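Local coordinates for DSBA-like thioredoxin domain-containing protein (Pseudomonas aeruginosa PAO1, PDB 5HFI) that probably acts as a cytosolic disulfide reductase of the DsbA-like thioredoxin family and binds glutathione at its active-site cysteine, at residues D94-T99 / E159-H164; H10-P15 / R170-L175. All blocks are in the same frame, centred on the assembly; numbering follows the deposited sequence.

How the interactions relate
Both contacts belong to the DsbA-like thioredoxin domain, and their centres lie about 14 Å apart. Helix 159-174 serves both: its first turns meet the start of helix 96-109 in interaction 1, and its last turn covers strand 8-13 in interaction 2. Along the chain the order is 10-15, 94-99, 159-164, 170-175, so interaction 2 encloses interaction 1. The two first segments also touch, through a probable hydrogen bond of 2.7 Å between S95 OG and D14 OD1 and through packing of P98 and T99 on P15. One helix thus ties the helical part of the domain to the sheet, with C17, which binds glutathione covalently, two residues beyond P15.

Interaction 1 of 2, residues D94-T99 / E159-H164; sequences DSAPPT and EPLRAH
The imidazole of H164 is met obliquely by T99, whose CG2 lies 4.3 Å from H164 CD2, while H164 NE2 is hydrogen-bonded to the backbone N of G42 at the end of a sheet strand. This is helix-to-helix packing in the helical part of a DsbA-like thioredoxin fold: the first turn of helix 96-109 lies against the start of helix 159-174. L161 carries most of it. With CG anti to the backbone N (chi1 -179°), its two methyls fork over the other helix. CD2 sits 3.7 Å from A96 CB and also rests on the A96 carbonyl oxygen; CD1 lies 3.7 Å from T99 CG2, the two side chains crossing at about a right angle. L103, one turn further along, also touches both L161 and H164. The contact is mainly van der Waals packing of L161 against A96 and T99. D94 caps the helix start: A96 N donates to D94 OD2 (3.1 Å, 167° at the hydrogen), meeting it from above the carboxylate plane. T99 CG2 faces L161 and H164, while the hydroxyl turns back along its own helix: T99 OG1 donates to S95 O at 2.7 Å, and T99 N reaches the same oxygen from the opposite face of the carbonyl plane.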
ATOM      1  N   ASP A  94      -3.940  -1.491  12.401  1.00 13.83           N
ATOM      2  CA  ASP A  94      -3.493  -2.868  12.238  1.00 13.89           C
ATOM      3  C   ASP A  94      -3.224  -3.096  10.759  1.00 11.47           C
ATOM      4  O   ASP A  94      -4.145  -3.005   9.941  1.00 12.88           O
ATOM      5  CB  ASP A  94      -4.560  -3.840  12.757  1.00 16.17           C
ATOM      6  CG  ASP A  94      -4.072  -5.281  12.831  1.00 22.71           C
ATOM      7  OD1 ASP A  94      -4.789  -6.117  13.434  1.00 20.73           O
ATOM      8  OD2 ASP A  94      -2.986  -5.580  12.281  1.00 17.80           O
ATOM      9  N   SER A  95      -1.969  -3.394  10.416  1.00 11.87           N
ATOM     10  CA  SER A  95      -1.606  -3.551   9.011  1.00 10.95           C
ATOM     11  C   SER A  95      -2.054  -4.886   8.431  1.00 12.05           C
ATOM     12  O   SER A  95      -2.070  -5.040   7.204  1.00 12.09           O
ATOM     13  CB  SER A  95      -0.093  -3.406   8.842  1.00 15.19           C
ATOM     14  OG  SER A  95       0.332  -2.088   9.145  1.00 17.71           O
ATOM     15  N   ALA A  96      -2.420  -5.850   9.282  1.00  9.84           N
ATOM     16  CA  ALA A  96      -2.700  -7.194   8.772  1.00  9.68           C
ATOM     17  C   ALA A  96      -3.999  -7.259   7.981  1.00  9.18           C
ATOM     18  O   ALA A  96      -3.974  -7.774   6.847  1.00 11.38           O
ATOM     19  CB  ALA A  96      -2.676  -8.208   9.921  1.00 10.69           C
ATOM     20  N   PRO A  97      -5.141  -6.784   8.475  1.00  8.65           N
ATOM     21  CA  PRO A  97      -6.389  -6.917   7.704  1.00  8.89           C
ATOM     22  C   PRO A  97      -6.318  -6.227   6.348  1.00  7.42           C
ATOM     23  O   PRO A  97      -6.695  -6.844   5.341  1.00  7.37           O
ATOM     24  CB  PRO A  97      -7.454  -6.293   8.622  1.00  9.58           C
ATOM     25  CG  PRO A  97      -6.888  -6.474   9.998  1.00 12.50           C
ATOM     26  CD  PRO A  97      -5.409  -6.272   9.837  1.00 10.57           C
ATOM     27  N   PRO A  98      -5.852  -4.970   6.250  1.00  7.10           N
ATOM     28  CA  PRO A  98      -5.777  -4.367   4.908  1.00  7.60           C
ATOM     29  C   PRO A  98      -4.823  -5.095   3.982  1.00  7.37           C
ATOM     30  O   PRO A  98      -5.069  -5.148   2.771  1.00  6.64           O
ATOM     31  CB  PRO A  98      -5.301  -2.930   5.174  1.00  8.17           C
ATOM     32  CG  PRO A  98      -4.813  -2.915   6.547  1.00  9.37           C
ATOM     33  CD  PRO A  98      -5.555  -3.967   7.289  1.00  7.90           C
ATOM     34  N   THR A  99      -3.722  -5.639   4.504  1.00  6.98           N
ATOM     35  CA  THR A  99      -2.829  -6.403   3.639  1.00  7.07           C
ATOM     36  C   THR A  99      -3.511  -7.671   3.137  1.00  7.36           C
ATOM     37  O   THR A  99      -3.385  -8.024   1.958  1.00  6.79           O
ATOM     38  CB  THR A  99      -1.527  -6.738   4.367  1.00  7.85           C
ATOM     39  OG1 THR A  99      -0.911  -5.527   4.824  1.00  9.35           O
ATOM     40  CG2 THR A  99      -0.565  -7.456   3.426  1.00  8.38           C
ATOM     41  N   GLU A 159      -2.936 -18.276   7.250  1.00 27.39           N
ATOM     42  CA  GLU A 159      -1.570 -18.683   6.944  1.00 32.82           C
ATOM     43  C   GLU A 159      -1.013 -18.048   5.670  1.00 26.00           C
ATOM     44  O   GLU A 159       0.207 -17.818   5.619  1.00 24.73           O
ATOM     45  CB  GLU A 159      -1.528 -20.215   6.882  1.00 40.15           C
ATOM     46  CG  GLU A 159      -1.424 -20.872   8.256  1.00 52.19           C
ATOM     47  CD  GLU A 159      -0.139 -20.546   8.991  1.00 60.18           C
ATOM     48  OE1 GLU A 159       0.941 -20.587   8.365  1.00 59.08           O
ATOM     49  OE2 GLU A 159      -0.212 -20.229  10.194  1.00 64.95           O
ATOM     50  N   PRO A 160      -1.810 -17.750   4.627  1.00 25.00           N
ATOM     51  CA  PRO A 160      -1.253 -16.976   3.500  1.00 21.87           C
ATOM     52  C   PRO A 160      -0.657 -15.638   3.907  1.00 17.17           C
ATOM     53  O   PRO A 160       0.398 -15.254   3.389  1.00 16.41           O
ATOM     54  CB  PRO A 160      -2.465 -16.793   2.576  1.00 29.15           C
ATOM     55  CG  PRO A 160      -3.315 -17.973   2.850  1.00 28.58           C
ATOM     56  CD  PRO A 160      -3.157 -18.265   4.310  1.00 28.62           C
ATOM     57  N   LEU A 161      -1.306 -14.909   4.819  1.00 14.35           N
ATOM     58  CA  LEU A 161      -0.801 -13.593   5.202  1.00 16.01           C
ATOM     59  C   LEU A 161       0.521 -13.695   5.956  1.00 13.88           C
ATOM     60  O   LEU A 161       1.445 -12.912   5.705  1.00 12.42           O
ATOM     61  CB  LEU A 161      -1.839 -12.860   6.047  1.00 16.37           C
ATOM     62  CG  LEU A 161      -1.448 -11.453   6.498  1.00 17.69           C
ATOM     63  CD1 LEU A 161      -1.200 -10.551   5.296  1.00 15.11           C
ATOM     64  CD2 LEU A 161      -2.533 -10.869   7.388  1.00 19.97           C
ATOM     65  N   ARG A 162       0.601 -14.660   6.841  1.00 15.07           N
ATOM     66  CA  ARG A 162       1.786 -14.892   7.621  1.00 19.53           C
ATOM     67  C   ARG A 162       2.963 -15.206   6.722  1.00 15.95           C
ATOM     68  O   ARG A 162       3.968 -14.645   6.858  1.00 15.84           O
ATOM     69  CB  ARG A 162       1.612 -16.054   8.606  1.00 23.36           C
ATOM     70  CG  ARG A 162       2.907 -16.537   9.181  1.00 33.95           C
ATOM     71  CD  ARG A 162       3.009 -18.065   9.273  1.00 51.04           C
ATOM     72  NE  ARG A 162       3.322 -18.794   8.044  1.00 59.30           N
ATOM     73  CZ  ARG A 162       4.534 -18.895   7.495  1.00 59.07           C
ATOM     74  NH1 ARG A 162       4.707 -19.593   6.405  1.00 57.42           N
ATOM     75  NH2 ARG A 162       5.580 -18.271   8.013  1.00 57.07           N
ATOM     76  N   ALA A 163       2.766 -16.079   5.790  1.00 16.02           N
ATOM     77  CA  ALA A 163       3.794 -16.457   4.824  1.00 16.54           C
ATOM     78  C   ALA A 163       4.172 -15.289   3.919  1.00 15.74           C
ATOM     79  O   ALA A 163       5.338 -15.157   3.532  1.00 13.68           O
ATOM     80  CB  ALA A 163       3.315 -17.641   3.985  1.00 19.35           C
ATOM     81  N   HIS A 164       3.200 -14.443   3.567  1.00 13.56           N
ATOM     82  CA  HIS A 164       3.488 -13.260   2.762  1.00 11.60           C
ATOM     83  C   HIS A 164       4.362 -12.273   3.526  1.00 11.25           C
ATOM     84  O   HIS A 164       5.329 -11.734   2.973  1.00 11.68           O
ATOM     85  CB  HIS A 164       2.178 -12.597   2.330  1.00  9.83           C
ATOM     86  CG  HIS A 164       2.357 -11.444   1.389  1.00 14.65           C
ATOM     87  ND1 HIS A 164       2.690 -11.612   0.062  1.00 13.90           N
ATOM     88  CD2 HIS A 164       2.232 -10.109   1.579  1.00 17.24           C
ATOM     89  CE1 HIS A 164       2.769 -10.431  -0.524  1.00 13.72           C
ATOM     90  NE2 HIS A 164       2.495  -9.501   0.374  1.00 13.06           N
TER

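Interaction 2 of 2, residues H10-P15 / R170-L175; sequences HYLYDP and RLMNRL
L12 reaches from strand 8-13 to M172, L171 and L175, and most of the contact runs through its branched end. Its CB points toward helix 159-174, and chi1 of -78° sets CG anti to the carbonyl carbon, beside the backbone N. CG comes within 4.2 Å of M172 CG. From there the two methyls straddle that same methylene: CD2 lies 3.6 Å and CD1 3.7 Å from M172 CG. L12 CD1 also faces two leucines, 4.2 Å from L171 CD2 and, more loosely, 4.5 Å from L175 CD1. One leucine of the strand therefore packs against three residues at the C-terminal end of the helix, and the contact is purely apolar and buried. The side chain of M172 also touches A177 and F180, the latter a residue of the glutathione pocket, and lies about 6 Å at nearest from the bound glutathione. H41 of the neighbouring parallel strand also touches L12 and L171, while its ring is hydrogen-bonded to H10. On the other face of the strand, Y11 and Y13 point away from the helix and touch C20 of helix 18-22. A central strand with helices on both faces, leading straight to the CxxC at the start of a helix, is the hallmark of the thioredoxin fold.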
ATOM      1  N   HIS A  10       9.362  -4.712  -8.061  1.00 14.58           N
ATOM      2  CA  HIS A  10       8.888  -5.155  -6.760  1.00 12.02           C
ATOM      3  C   HIS A  10       8.610  -3.939  -5.889  1.00 12.16           C
ATOM      4  O   HIS A  10       9.441  -3.030  -5.801  1.00 12.44           O
ATOM      5  CB  HIS A  10       9.916  -6.068  -6.093  1.00 12.77           C
ATOM      6  CG  HIS A  10      10.203  -7.319  -6.866  1.00 19.68           C
ATOM      7  ND1 HIS A  10       9.523  -8.499  -6.651  1.00 23.50           N
ATOM      8  CD2 HIS A  10      11.101  -7.579  -7.847  1.00 19.66           C
ATOM      9  CE1 HIS A  10       9.983  -9.429  -7.469  1.00 23.83           C
ATOM     10  NE2 HIS A  10      10.942  -8.897  -8.204  1.00 25.19           N
ATOM     11  N   TYR A  11       7.439  -3.921  -5.255  1.00 10.33           N
ATOM     12  CA  TYR A  11       7.013  -2.807  -4.413  1.00 11.60           C
ATOM     13  C   TYR A  11       6.780  -3.328  -3.000  1.00  9.34           C
ATOM     14  O   TYR A  11       5.829  -4.079  -2.759  1.00 10.88           O
ATOM     15  CB  TYR A  11       5.753  -2.146  -4.973  1.00 12.13           C
ATOM     16  CG  TYR A  11       5.218  -0.999  -4.136  1.00 13.28           C
ATOM     17  CD1 TYR A  11       3.852  -0.785  -4.013  1.00 10.95           C
ATOM     18  CD2 TYR A  11       6.078  -0.132  -3.471  1.00 14.54           C
ATOM     19  CE1 TYR A  11       3.354   0.260  -3.256  1.00 11.02           C
ATOM     20  CE2 TYR A  11       5.586   0.917  -2.708  1.00 17.49           C
ATOM     21  CZ  TYR A  11       4.223   1.104  -2.605  1.00 14.35           C
ATOM     22  OH  TYR A  11       3.722   2.140  -1.852  1.00 12.13           O
ATOM     23  N   LEU A  12       7.657  -2.940  -2.077  1.00  9.41           N
ATOM     24  CA  LEU A  12       7.489  -3.225  -0.657  1.00  9.52           C
ATOM     25  C   LEU A  12       6.731  -2.069  -0.017  1.00  8.91           C
ATOM     26  O   LEU A  12       7.207  -0.928  -0.025  1.00 10.23           O
ATOM     27  CB  LEU A  12       8.844  -3.424   0.018  1.00 12.56           C
ATOM     28  CG  LEU A  12       9.532  -4.772  -0.198  1.00 17.76           C
ATOM     29  CD1 LEU A  12      11.039  -4.631  -0.060  1.00 20.96           C
ATOM     30  CD2 LEU A  12       8.995  -5.791   0.799  1.00 17.51           C
ATOM     31  N   TYR A  13       5.562  -2.365   0.548  1.00 10.33           N
ATOM     32  CA  TYR A  13       4.640  -1.341   1.007  1.00 11.29           C
ATOM     33  C   TYR A  13       4.061  -1.735   2.358  1.00 10.25           C
ATOM     34  O   TYR A  13       4.217  -2.867   2.826  1.00  9.37           O
ATOM     35  CB  TYR A  13       3.491  -1.142   0.011  1.00  9.48           C
ATOM     36  CG  TYR A  13       2.513  -2.297   0.043  1.00  9.59           C
ATOM     37  CD1 TYR A  13       1.351  -2.228   0.805  1.00 11.61           C
ATOM     38  CD2 TYR A  13       2.764  -3.467  -0.661  1.00 11.19           C
ATOM     39  CE1 TYR A  13       0.468  -3.282   0.858  1.00 13.44           C
ATOM     40  CE2 TYR A  13       1.881  -4.527  -0.620  1.00  9.14           C
ATOM     41  CZ  TYR A  13       0.734  -4.428   0.145  1.00 13.01           C
ATOM     42  OH  TYR A  13      -0.149  -5.478   0.196  1.00 12.61           O
ATOM     43  N   ASP A  14       3.362  -0.779   2.973  1.00 10.60           N
ATOM     44  CA  ASP A  14       2.446  -1.086   4.055  1.00 11.13           C
ATOM     45  C   ASP A  14       1.258  -0.147   3.926  1.00 11.29           C
ATOM     46  O   ASP A  14       1.454   1.066   3.723  1.00 13.89           O
ATOM     47  CB  ASP A  14       3.066  -0.939   5.437  1.00 13.43           C
ATOM     48  CG  ASP A  14       2.161  -1.457   6.524  1.00 18.15           C
ATOM     49  OD1 ASP A  14       1.355  -0.663   7.058  1.00 14.53           O
ATOM     50  OD2 ASP A  14       2.232  -2.672   6.809  1.00 19.02           O
ATOM     51  N   PRO A  15       0.033  -0.655   4.041  1.00 11.42           N
ATOM     52  CA  PRO A  15      -1.141   0.207   3.830  1.00 10.40           C
ATOM     53  C   PRO A  15      -1.249   1.369   4.808  1.00 12.81           C
ATOM     54  O   PRO A  15      -1.893   2.371   4.476  1.00 13.14           O
ATOM     55  CB  PRO A  15      -2.330  -0.756   3.977  1.00 15.77           C
ATOM     56  CG  PRO A  15      -1.753  -2.129   3.872  1.00 15.51           C
ATOM     57  CD  PRO A  15      -0.347  -2.040   4.365  1.00 13.21           C
ATOM     58  N   ARG A 170      12.025 -11.030   4.486  1.00 13.97           N
ATOM     59  CA  ARG A 170      13.286 -11.599   4.028  1.00 16.99           C
ATOM     60  C   ARG A 170      13.809 -10.865   2.803  1.00 14.82           C
ATOM     61  O   ARG A 170      15.024 -10.689   2.662  1.00 15.99           O
ATOM     62  CB  ARG A 170      13.115 -13.087   3.741  1.00 16.71           C
ATOM     63  CG  ARG A 170      12.876 -13.897   4.989  1.00 26.89           C
ATOM     64  CD  ARG A 170      12.715 -15.362   4.666  1.00 34.53           C
ATOM     65  NE  ARG A 170      12.603 -16.124   5.895  1.00 41.63           N
ATOM     66  CZ  ARG A 170      12.737 -17.441   5.954  1.00 53.21           C
ATOM     67  NH1 ARG A 170      12.989 -18.121   4.841  1.00 55.77           N
ATOM     68  NH2 ARG A 170      12.623 -18.080   7.113  1.00 56.47           N
ATOM     69  N   LEU A 171      12.913 -10.425   1.919  1.00 13.43           N
ATOM     70  CA  LEU A 171      13.325  -9.582   0.804  1.00 14.45           C
ATOM     71  C   LEU A 171      13.888  -8.256   1.306  1.00 16.26           C
ATOM     72  O   LEU A 171      14.953  -7.814   0.860  1.00 13.97           O
ATOM     73  CB  LEU A 171      12.144  -9.353  -0.140  1.00 13.50           C
ATOM     74  CG  LEU A 171      12.421  -8.474  -1.359  1.00 16.51           C
ATOM     75  CD1 LEU A 171      13.521  -9.084  -2.214  1.00 20.24           C
ATOM     76  CD2 LEU A 171      11.150  -8.282  -2.169  1.00 19.22           C
ATOM     77  N   MET A 172      13.189  -7.611   2.247  1.00 12.46           N
ATOM     78  CA  MET A 172      13.707  -6.381   2.842  1.00 13.92           C
ATOM     79  C   MET A 172      15.079  -6.605   3.458  1.00 15.11           C
ATOM     80  O   MET A 172      15.969  -5.755   3.337  1.00 17.46           O
ATOM     81  CB  MET A 172      12.753  -5.862   3.915  1.00 17.71           C
ATOM     82  CG  MET A 172      11.329  -5.673   3.476  1.00 28.10           C
ATOM     83  SD  MET A 172      10.513  -4.434   4.486  1.00 45.23           S
ATOM     84  CE  MET A 172      11.690  -3.085   4.372  1.00 41.91           C
ATOM     85  N   ASN A 173      15.260  -7.741   4.134  1.00 15.50           N
ATOM     86  CA  ASN A 173      16.529  -8.034   4.792  1.00 17.54           C
ATOM     87  C   ASN A 173      17.654  -8.185   3.774  1.00 18.31           C
ATOM     88  O   ASN A 173      18.734  -7.608   3.940  1.00 19.53           O
ATOM     89  CB  ASN A 173      16.392  -9.300   5.641  1.00 22.52           C
ATOM     90  CG  ASN A 173      17.655  -9.628   6.410  1.00 31.49           C
ATOM     91  OD1 ASN A 173      18.544 -10.313   5.904  1.00 37.72           O
ATOM     92  ND2 ASN A 173      17.734  -9.153   7.645  1.00 22.48           N
ATOM     93  N   ARG A 174      17.417  -8.957   2.708  1.00 17.83           N
ATOM     94  CA  ARG A 174      18.462  -9.174   1.710  1.00 19.00           C
ATOM     95  C   ARG A 174      18.835  -7.885   0.990  1.00 18.42           C
ATOM     96  O   ARG A 174      19.967  -7.747   0.512  1.00 19.73           O
ATOM     97  CB  ARG A 174      18.019 -10.231   0.693  1.00 24.19           C
ATOM     98  CG  ARG A 174      17.920 -11.640   1.249  1.00 37.19           C
ATOM     99  CD  ARG A 174      17.700 -12.656   0.140  1.00 39.21           C
ATOM    100  NE  ARG A 174      16.412 -12.458  -0.514  1.00 38.66           N
ATOM    101  CZ  ARG A 174      15.298 -13.107  -0.184  1.00 36.98           C
ATOM    102  NH1 ARG A 174      15.314 -14.005   0.796  1.00 40.60           N
ATOM    103  NH2 ARG A 174      14.165 -12.857  -0.832  1.00 24.94           N
ATOM    104  N   LEU A 175      17.905  -6.938   0.895  1.00 17.56           N
ATOM    105  CA  LEU A 175      18.159  -5.667   0.229  1.00 18.27           C
ATOM    106  C   LEU A 175      18.695  -4.602   1.173  1.00 18.49           C
ATOM    107  O   LEU A 175      18.999  -3.491   0.721  1.00 18.97           O
ATOM    108  CB  LEU A 175      16.878  -5.158  -0.441  1.00 14.09           C
ATOM    109  CG  LEU A 175      16.267  -6.088  -1.492  1.00 20.37           C
ATOM    110  CD1 LEU A 175      14.963  -5.522  -2.035  1.00 19.79           C
ATOM    111  CD2 LEU A 175      17.260  -6.350  -2.619  1.00 17.72           C
TER